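Probable TonB-dependent siderophore receptor PiuA (PDB 5FP1) probably takes up iron by binding ferric siderophores at the outer membrane, the first step of their TonB-dependent import, and may bind ferric enterobactin with micromolar affinity. Local coordinates at residues Y198-I203 against Y222-D227; E110-E115 against A181-Q186; G157-Q162 against E188-S193. All coordinates share one frame; numbering follows the deposited sequence. Where two conformers were deposited one is given.

Contact 1: Y198-I203 against Y222-D227; sequences YKRVGI and YYLQTD
The Y223 ring leans against the strand 198-203, turned obliquely to I203, whose CG2 lies 3.9 Å from Y223 CB and as far from CD2. One face of the ring carries the backbone N of Q225, offset toward the rim. At its edge, in the ring plane, sits Q225 OE1, 2.5 Å from Y223 OH, too short for the geometry to be trusted. The ring swings across toward V201 O, 3.8 Å from CE2, because CG is anti to the backbone N of Y223 (chi1 162°). H270 of the next strand also meets this ring. On the other face of the sheet the Y222 ring meets F112 of the plug. The two segments lie on neighbouring antiparallel strands, 197-209 and 215-226, which form a beta hairpin in the transmembrane barrel of a TonB-dependent receptor. V201 pairs with Q225 and I203 with Y223 as hydrogen-bonded pairs, each joined by two N-H...O=C bonds; V201 N to Q225 O measures 3.0 Å. The non-hydrogen-bonded pairs are R200 with T226 and G202 with L224. R200 CA gives a C-H...O contact to Q225 O at 3.2 Å, and R200 CB packs on T226 CG2 at 3.9 Å, while the guanidinium leads off to a salt bridge with E110. T226 OG1 bonds to Q267 N. L224 CD1 comes within 3.5 Å of V201 O on the facing strand. At the far end D227 N bonds to K199 O, and one water accepts from K199 NZ and donates to D227 O; that ammonium also pairs with E197.

Contact 2: E110-E115 against A181-Q186; sequences EMFAVE and AVLGHQ
F112 and L183 bury the most surface here, with A181 and E110 about equal behind them. The F112 ring is covered on one face by L183, whose CB stands 3.9 Å from the ring centroid and 16° off its normal, a CH-pi contact. The opposite face is covered from within its own turn by A113 CB. With CG between the backbone N and the carbonyl carbon (chi1 84°), F112 sends its ring out from the loop to the barrel wall. At the rim CD2 touches A181 CB at 4.0 Å, and A181 O lies at the ring edge near its plane, 3.8 Å from CE2. L183 crosses F112 obliquely, and its CD2 branch meets both neighbours: it is 3.7 Å from F112 CD1 and also 3.4 Å from E110 CD, with the carboxylate and the methyl approaching from opposite directions. The E110 chain bends at chi2 (-87°), which brings OE1 to the backbone of its own loop. There OE1 accepts F112 N at 2.9 Å and, weakly, M111 N, while OE2 forms salt bridges with R200 and R163 of the barrel. M111 to V114 make a type I beta turn closed by V114 N to M111 O. This turn leads into strand 114-121 of the plug, the domain that fills the barrel lumen in this family, and it packs against the inner face of strand 177-188. No hydrogen bond joins the two segments directly; they meet by van der Waals and CH-pi contact alone, including the E110 carboxylate against a methyl, while that buried carboxylate is balanced by arginines and probably stays ionised.

Contact 3: G157-Q162 against E188-S193; sequences GTDNYQ and EKAGQS
N160 ND2 donates to E188 OE2 at 2.8 Å in a fairly straight bond, 162° at the hydrogen. The acceptor lies nearly in the amide plane of N160, yet the nitrogen comes from above the E188 carboxylate, for the two side chains run side by side with their planes 71° apart. D159 adds two grips: its OD2 receives G191 N at 2.9 Å, again from above the carboxylate plane, and its carbonyl O receives E188 N at 3.1 Å. The first of these ties D159 to the type II turn K189-Q192, in which G191 has the positive phi (84°). One water donates to both D159 OD1 and E188 OE1, and another donates to D159 OD1; a third lies within hydrogen-bonding distance of T158 O and E188 O. Packing is thin: E188 CB rests 3.2 Å from D159 O, and A190 CB lies 4.0 Å from D159 OD2. The contact ties the tight turn between strands 149-157 and 161-171 of the barrel to the loop after strand 177-188. The K189 ammonium pairs with D231. The D159 and E188 carboxylates, probably both ionised, come within 4.3 Å, OD1 to OE1, and the water donating to both probably eases their repulsion.

In the fold
All three contacts lie on the same side of the chain's centre and involve the first strands of the barrel. Contacts 2 and 3 interleave along the chain, and both close before contact 1 opens. Strands 161-171, 177-188, 197-209 and 215-226 are successive neighbours in the barrel wall. Contact 1 joins the last two, and contact 2 brings a plug loop against 177-188, their centres about 8 Å apart. Contact 3 lies about 18 Å from the centre of either, at the ends of 161-171 and 177-188. R200 and E110 bind contact 1 to contact 2, while backbone pairing of Q186 with Q162 links contact 2 to contact 3. Of the three, only contact 2 pairs plug with barrel.

Contact 1: Y198-I203 against Y222-D227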
loop_
_atom_site.group_PDB
_atom_site.type_symbol
_atom_site.label_atom_id
_atom_site.label_comp_id
_atom_site.label_asym_id
_atom_site.label_seq_id
_atom_site.Cartn_x
_atom_site.Cartn_y
_atom_site.Cartn_z
ATOM N N TYR A 198 -1.705 17.382 -8.633
ATOM C CA TYR A 198 -2.671 16.297 -8.539
ATOM C C TYR A 198 -4.072 16.821 -8.758
ATOM O O TYR A 198 -4.437 17.864 -8.211
ATOM C CB TYR A 198 -2.563 15.639 -7.149
ATOM C CG TYR A 198 -1.208 15.061 -6.971
ATOM C CD1 TYR A 198 -0.894 13.824 -7.540
ATOM C CD2 TYR A 198 -0.206 15.759 -6.316
ATOM C CE1 TYR A 198 0.372 13.287 -7.447
ATOM C CE2 TYR A 198 1.072 15.229 -6.216
ATOM C CZ TYR A 198 1.351 14.002 -6.799
ATOM O OH TYR A 198 2.599 13.455 -6.722
ATOM N N LYS A 199 -4.856 16.108 -9.555
ATOM C CA LYS A 199 -6.275 16.449 -9.738
ATOM C C LYS A 199 -7.062 15.167 -9.828
ATOM O O LYS A 199 -6.695 14.258 -10.577
ATOM C CB LYS A 199 -6.502 17.274 -11.015
ATOM C CG LYS A 199 -5.693 18.569 -11.087
ATOM C CD LYS A 199 -5.959 19.342 -12.366
ATOM C CE LYS A 199 -5.206 20.667 -12.354
ATOM N NZ LYS A 199 -3.751 20.460 -12.063
ATOM N N ARG A 200 -8.140 15.074 -9.071
ATOM C CA ARG A 200 -8.952 13.890 -9.158
ATOM C C ARG A 200 -10.411 14.099 -8.761
ATOM O O ARG A 200 -10.741 15.010 -8.002
ATOM C CB ARG A 200 -8.315 12.751 -8.343
ATOM C CG ARG A 200 -8.073 13.009 -6.901
ATOM C CD ARG A 200 -7.155 11.955 -6.264
ATOM N NE ARG A 200 -6.852 12.292 -4.873
ATOM C CZ ARG A 200 -5.724 12.850 -4.464
ATOM N NH1 ARG A 200 -4.773 13.186 -5.335
ATOM N NH2 ARG A 200 -5.562 13.140 -3.184
ATOM N N VAL A 201 -11.256 13.222 -9.279
ATOM C CA VAL A 201 -12.685 13.208 -8.993
ATOM C C VAL A 201 -13.112 11.764 -8.767
ATOM O O VAL A 201 -12.594 10.832 -9.410
ATOM C CB VAL A 201 -13.455 13.841 -10.175
ATOM C CG1 VAL A 201 -14.951 13.561 -10.092
ATOM C CG2 VAL A 201 -13.169 15.337 -10.230
ATOM N N GLY A 202 -14.021 11.565 -7.824
ATOM C CA GLY A 202 -14.542 10.248 -7.562
ATOM C C GLY A 202 -15.987 10.245 -7.105
ATOM O O GLY A 202 -16.521 11.250 -6.629
ATOM N N ILE A 203 -16.598 9.080 -7.219
ATOM C CA ILE A 203 -17.923 8.865 -6.704
ATOM C C ILE A 203 -18.025 7.416 -6.252
ATOM O O ILE A 203 -17.416 6.506 -6.853
ATOM C CB ILE A 203 -18.987 9.222 -7.791
ATOM C CG1 ILE A 203 -20.404 9.210 -7.193
ATOM C CG2 ILE A 203 -18.919 8.271 -8.950
ATOM C CD1 ILE A 203 -21.437 9.847 -8.124
ATOM N N TYR A 222 -17.607 2.041 -7.207
ATOM C CA TYR A 222 -16.559 2.960 -6.854
ATOM C C TYR A 222 -15.906 3.428 -8.143
ATOM O O TYR A 222 -15.623 2.628 -9.035
ATOM C CB TYR A 222 -15.508 2.276 -5.965
ATOM C CG TYR A 222 -14.367 3.193 -5.556
ATOM C CD1 TYR A 222 -14.525 4.109 -4.539
ATOM C CD2 TYR A 222 -13.132 3.146 -6.203
ATOM C CE1 TYR A 222 -13.500 4.958 -4.163
ATOM C CE2 TYR A 222 -12.102 3.990 -5.833
ATOM C CZ TYR A 222 -12.282 4.893 -4.809
ATOM O OH TYR A 222 -11.252 5.737 -4.408
ATOM N N TYR A 223 -15.659 4.723 -8.218
ATOM C CA TYR A 223 -15.013 5.339 -9.371
ATOM C C TYR A 223 -14.077 6.415 -8.884
ATOM O O TYR A 223 -14.440 7.248 -8.041
ATOM C CB TYR A 223 -16.047 5.991 -10.289
ATOM C CG TYR A 223 -15.480 7.023 -11.274
ATOM C CD1 TYR A 223 -14.886 6.625 -12.462
ATOM C CD2 TYR A 223 -15.562 8.381 -11.010
ATOM C CE1 TYR A 223 -14.393 7.555 -13.371
ATOM C CE2 TYR A 223 -15.081 9.329 -11.908
ATOM C CZ TYR A 223 -14.499 8.919 -13.084
ATOM O OH TYR A 223 -14.026 9.873 -13.973
ATOM N N LEU A 224 -12.873 6.401 -9.439
ATOM C CA LEU A 224 -11.892 7.441 -9.228
ATOM C C LEU A 224 -11.085 7.663 -10.482
ATOM O O LEU A 224 -10.600 6.694 -11.121
ATOM C CB LEU A 224 -10.933 7.063 -8.094
ATOM C CG LEU A 224 -9.910 8.141 -7.722
ATOM C CD1 LEU A 224 -10.545 9.280 -6.968
ATOM C CD2 LEU A 224 -8.771 7.564 -6.883
ATOM N N GLN A 225 -10.920 8.932 -10.840
ATOM C CA GLN A 225 -10.164 9.273 -12.036
ATOM C C GLN A 225 -9.242 10.428 -11.739
ATOM O O GLN A 225 -9.650 11.416 -11.096
ATOM C CB GLN A 225 -11.107 9.610 -13.213
ATOM C CG GLN A 225 -10.352 9.729 -14.535
ATOM C CD GLN A 225 -11.235 9.682 -15.782
ATOM O OE1 GLN A 225 -12.430 9.306 -15.755
ATOM N NE2 GLN A 225 -10.627 10.043 -16.909
ATOM N N THR A 226 -7.981 10.292 -12.162
ATOM C CA THR A 226 -6.951 11.286 -11.855
ATOM C C THR A 226 -6.346 11.873 -13.114
ATOM O O THR A 226 -6.372 11.257 -14.189
ATOM C CB THR A 226 -5.764 10.686 -11.055
ATOM O OG1 THR A 226 -4.958 9.904 -11.952
ATOM C CG2 THR A 226 -6.235 9.814 -9.929
ATOM N N ASP A 227 -5.740 13.052 -12.961
ATOM C CA ASP A 227 -5.098 13.763 -14.067
ATOM C C ASP A 227 -3.965 14.571 -13.448
ATOM O O ASP A 227 -4.184 15.681 -12.941
ATOM C CB ASP A 227 -6.134 14.689 -14.747
ATOM C CG ASP A 227 -5.591 15.401 -15.995
ATOM O OD1 ASP A 227 -4.539 15.033 -16.536
ATOM O OD2 ASP A 227 -6.252 16.345 -16.454
HETATM O O HOH W 1 -2.670 17.907 -13.107
#

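Contact 2: E110-E115 against A181-Q186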
loop_
_atom_site.group_PDB
_atom_site.type_symbol
_atom_site.label_atom_id
_atom_site.label_comp_id
_atom_site.label_asym_id
_atom_site.label_seq_id
_atom_site.Cartn_x
_atom_site.Cartn_y
_atom_site.Cartn_z
ATOM N N GLU A 110 -7.086 6.495 -2.979
ATOM C CA GLU A 110 -7.685 7.597 -2.222
ATOM C C GLU A 110 -8.324 7.142 -0.928
ATOM O O GLU A 110 -8.689 5.963 -0.766
ATOM C CB GLU A 110 -8.796 8.281 -3.040
ATOM C CG GLU A 110 -8.470 9.701 -3.490
ATOM C CD GLU A 110 -8.826 10.779 -2.467
ATOM O OE1 GLU A 110 -9.571 10.478 -1.525
ATOM O OE2 GLU A 110 -8.351 11.944 -2.612
ATOM N N MET A 111 -8.535 8.100 -0.039
ATOM C CA MET A 111 -9.189 7.800 1.240
ATOM C C MET A 111 -10.671 8.204 1.297
ATOM O O MET A 111 -11.318 7.927 2.301
ATOM C CB MET A 111 -8.444 8.485 2.379
ATOM C CG MET A 111 -7.015 7.980 2.590
ATOM S SD MET A 111 -6.943 6.232 3.029
ATOM C CE MET A 111 -7.593 6.340 4.691
ATOM N N PHE A 112 -11.223 8.831 0.252
ATOM C CA PHE A 112 -12.560 9.447 0.401
ATOM C C PHE A 112 -13.663 8.451 0.691
ATOM O O PHE A 112 -14.602 8.779 1.403
ATOM C CB PHE A 112 -12.962 10.340 -0.783
ATOM C CG PHE A 112 -13.575 9.611 -1.944
ATOM C CD1 PHE A 112 -12.775 9.008 -2.905
ATOM C CD2 PHE A 112 -14.960 9.587 -2.119
ATOM C CE1 PHE A 112 -13.322 8.368 -3.997
ATOM C CE2 PHE A 112 -15.513 8.966 -3.226
ATOM C CZ PHE A 112 -14.698 8.345 -4.159
ATOM N N ALA A 113 -13.567 7.237 0.171
ATOM C CA ALA A 113 -14.588 6.234 0.428
ATOM C C ALA A 113 -14.166 5.208 1.467
ATOM O O ALA A 113 -14.790 4.155 1.576
ATOM C CB ALA A 113 -14.946 5.517 -0.851
ATOM N N VAL A 114 -13.125 5.517 2.220
ATOM C CA VAL A 114 -12.527 4.563 3.159
ATOM C C VAL A 114 -12.978 4.832 4.599
ATOM O O VAL A 114 -12.807 5.921 5.112
ATOM C CB VAL A 114 -10.996 4.621 3.109
ATOM C CG1 VAL A 114 -10.380 3.671 4.122
ATOM C CG2 VAL A 114 -10.490 4.289 1.727
ATOM N N GLU A 115 -13.517 3.799 5.242
ATOM C CA GLU A 115 -13.862 3.816 6.674
ATOM C C GLU A 115 -12.609 3.676 7.559
ATOM O O GLU A 115 -12.357 4.471 8.462
ATOM C CB GLU A 115 -14.813 2.630 6.930
ATOM C CG GLU A 115 -15.323 2.502 8.362
ATOM C CD GLU A 115 -16.413 3.526 8.706
ATOM O OE1 GLU A 115 -16.966 4.190 7.800
ATOM O OE2 GLU A 115 -16.712 3.670 9.895
ATOM N N ALA A 181 -20.868 8.853 -1.781
ATOM C CA ALA A 181 -19.796 9.799 -1.462
ATOM C C ALA A 181 -19.249 10.359 -2.771
ATOM O O ALA A 181 -19.195 9.659 -3.777
ATOM C CB ALA A 181 -18.700 9.124 -0.655
ATOM N N VAL A 182 -18.912 11.637 -2.774
ATOM C CA VAL A 182 -18.418 12.289 -3.977
ATOM C C VAL A 182 -17.186 13.086 -3.583
ATOM O O VAL A 182 -17.083 13.557 -2.453
ATOM C CB VAL A 182 -19.463 13.227 -4.616
ATOM C CG1 VAL A 182 -19.017 13.645 -5.996
ATOM C CG2 VAL A 182 -20.813 12.541 -4.744
ATOM N N LEU A 183 -16.253 13.212 -4.521
ATOM C CA LEU A 183 -14.958 13.818 -4.258
ATOM C C LEU A 183 -14.566 14.680 -5.442
ATOM O O LEU A 183 -14.666 14.249 -6.590
ATOM C CB LEU A 183 -13.867 12.747 -4.046
ATOM C CG LEU A 183 -12.415 13.265 -4.044
ATOM C CD1 LEU A 183 -12.103 13.998 -2.758
ATOM C CD2 LEU A 183 -11.412 12.128 -4.280
ATOM N N GLY A 184 -14.070 15.866 -5.114
ATOM C CA GLY A 184 -13.317 16.710 -6.025
ATOM C C GLY A 184 -12.074 17.199 -5.328
ATOM O O GLY A 184 -12.143 17.735 -4.234
ATOM N N HIS A 185 -10.909 17.019 -5.950
ATOM C CA HIS A 185 -9.664 17.321 -5.259
ATOM C C HIS A 185 -8.578 17.812 -6.192
ATOM O O HIS A 185 -8.414 17.283 -7.277
ATOM C CB HIS A 185 -9.133 16.086 -4.547
ATOM C CG HIS A 185 -7.807 16.297 -3.892
ATOM N ND1 HIS A 185 -7.674 16.543 -2.550
ATOM C CD2 HIS A 185 -6.552 16.332 -4.407
ATOM C CE1 HIS A 185 -6.398 16.747 -2.264
ATOM N NE2 HIS A 185 -5.697 16.605 -3.371
ATOM N N GLN A 186 -7.827 18.809 -5.740
ATOM C CA GLN A 186 -6.580 19.212 -6.422
ATOM C C GLN A 186 -5.594 19.712 -5.415
ATOM O O GLN A 186 -5.974 20.310 -4.386
ATOM C CB GLN A 186 -6.811 20.292 -7.482
ATOM C CG GLN A 186 -7.292 21.621 -6.924
ATOM C CD GLN A 186 -7.277 22.746 -7.961
ATOM O OE1 GLN A 186 -6.742 23.824 -7.712
ATOM N NE2 GLN A 186 -7.855 22.495 -9.110
#

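Contact 3: G157-Q162 against E188-S193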
loop_
_atom_site.group_PDB
_atom_site.type_symbol
_atom_site.label_atom_id
_atom_site.label_comp_id
_atom_site.label_asym_id
_atom_site.label_seq_id
_atom_site.Cartn_x
_atom_site.Cartn_y
_atom_site.Cartn_z
ATOM N N GLY A 157 -6.127 24.966 1.028
ATOM C CA GLY A 157 -4.838 24.920 1.679
ATOM C C GLY A 157 -3.724 25.542 0.882
ATOM O O GLY A 157 -3.909 25.937 -0.261
ATOM N N THR A 158 -2.559 25.621 1.494
ATOM C CA THR A 158 -1.415 26.205 0.828
ATOM C C THR A 158 -1.026 25.353 -0.394
ATOM O O THR A 158 -1.389 24.152 -0.486
ATOM C CB THR A 158 -0.243 26.310 1.797
ATOM O OG1 THR A 158 -0.052 25.036 2.417
ATOM C CG2 THR A 158 -0.541 27.345 2.878
ATOM N N ASP A 159 -0.317 25.988 -1.321
ATOM C CA ASP A 159 0.100 25.366 -2.595
ATOM C C ASP A 159 -1.079 24.808 -3.373
ATOM O O ASP A 159 -1.034 23.698 -3.919
ATOM C CB ASP A 159 1.197 24.324 -2.352
ATOM C CG ASP A 159 2.542 24.971 -2.038
ATOM O OD1 ASP A 159 2.877 25.968 -2.716
ATOM O OD2 ASP A 159 3.266 24.530 -1.110
ATOM N N ASN A 160 -2.136 25.624 -3.432
ATOM C CA ASN A 160 -3.294 25.408 -4.295
ATOM C C ASN A 160 -4.017 24.090 -4.030
ATOM O O ASN A 160 -4.479 23.432 -4.941
ATOM C CB ASN A 160 -2.903 25.525 -5.766
ATOM C CG ASN A 160 -2.558 26.961 -6.142
ATOM O OD1 ASN A 160 -3.269 27.891 -5.768
ATOM N ND2 ASN A 160 -1.450 27.151 -6.841
ATOM N N TYR A 161 -4.129 23.755 -2.761
ATOM C CA TYR A 161 -4.980 22.649 -2.308
ATOM C C TYR A 161 -6.435 23.087 -2.249
ATOM O O TYR A 161 -6.759 24.108 -1.636
ATOM C CB TYR A 161 -4.483 22.250 -0.936
ATOM C CG TYR A 161 -5.179 21.124 -0.214
ATOM C CD1 TYR A 161 -6.466 21.283 0.300
ATOM C CD2 TYR A 161 -4.520 19.925 0.040
ATOM C CE1 TYR A 161 -7.075 20.277 1.014
ATOM C CE2 TYR A 161 -5.124 18.910 0.755
ATOM C CZ TYR A 161 -6.397 19.093 1.254
ATOM O OH TYR A 161 -7.007 18.100 1.977
ATOM N N GLN A 162 -7.309 22.331 -2.907
ATOM C CA GLN A 162 -8.761 22.479 -2.730
ATOM C C GLN A 162 -9.392 21.121 -2.749
ATOM O O GLN A 162 -9.101 20.323 -3.636
ATOM C CB GLN A 162 -9.373 23.319 -3.866
ATOM C CG GLN A 162 -8.745 24.698 -4.011
ATOM C CD GLN A 162 -9.066 25.328 -5.358
ATOM O OE1 GLN A 162 -10.167 25.176 -5.873
ATOM N NE2 GLN A 162 -8.098 26.025 -5.938
ATOM N N GLU A 188 -1.085 21.009 -5.463
ATOM C CA GLU A 188 0.307 20.943 -5.879
ATOM C C GLU A 188 1.072 20.296 -4.753
ATOM O O GLU A 188 0.712 20.459 -3.593
ATOM C CB GLU A 188 0.876 22.337 -6.124
ATOM C CG GLU A 188 0.204 23.055 -7.263
ATOM C CD GLU A 188 0.671 24.499 -7.368
ATOM O OE1 GLU A 188 1.659 24.886 -6.689
ATOM O OE2 GLU A 188 0.039 25.226 -8.144
ATOM N N LYS A 189 2.127 19.556 -5.083
ATOM C CA LYS A 189 2.965 18.967 -4.056
ATOM C C LYS A 189 3.537 20.106 -3.209
ATOM O O LYS A 189 4.160 21.040 -3.732
ATOM C CB LYS A 189 4.086 18.141 -4.662
ATOM C CG LYS A 189 4.906 17.420 -3.621
ATOM C CD LYS A 189 6.055 16.660 -4.262
ATOM C CE LYS A 189 6.861 15.894 -3.207
ATOM N NZ LYS A 189 8.145 15.365 -3.751
ATOM N N ALA A 190 3.362 20.008 -1.905
ATOM C CA ALA A 190 3.688 21.126 -1.016
ATOM C C ALA A 190 5.181 21.403 -0.997
ATOM O O ALA A 190 6.002 20.479 -0.831
ATOM C CB ALA A 190 3.214 20.812 0.403
ATOM N N GLY A 191 5.535 22.664 -1.214
ATOM C CA GLY A 191 6.928 23.099 -1.168
ATOM C C GLY A 191 7.690 22.885 -2.451
ATOM O O GLY A 191 8.853 23.275 -2.569
ATOM N N GLN A 192 7.045 22.274 -3.429
ATOM C CA GLN A 192 7.704 21.978 -4.714
ATOM C C GLN A 192 7.123 22.833 -5.844
ATOM O O GLN A 192 6.285 22.352 -6.615
ATOM C CB GLN A 192 7.497 20.497 -5.069
ATOM C CG GLN A 192 8.415 19.953 -6.143
ATOM C CD GLN A 192 8.000 18.580 -6.614
ATOM O OE1 GLN A 192 6.904 18.408 -7.148
ATOM N NE2 GLN A 192 8.881 17.604 -6.451
ATOM N N SER A 193 7.589 24.073 -5.974
ATOM C CA SER A 193 7.124 24.984 -7.040
ATOM C C SER A 193 7.366 24.481 -8.466
ATOM O O SER A 193 8.402 23.870 -8.776
ATOM C CB SER A 193 7.798 26.367 -6.911
ATOM O OG SER A 193 7.382 27.017 -5.731
HETATM O O HOH W 2 -0.906 21.493 -1.673
HETATM O O HOH W 3 5.500 25.516 -3.405
HETATM O O HOH W 4 2.130 27.018 -4.981
#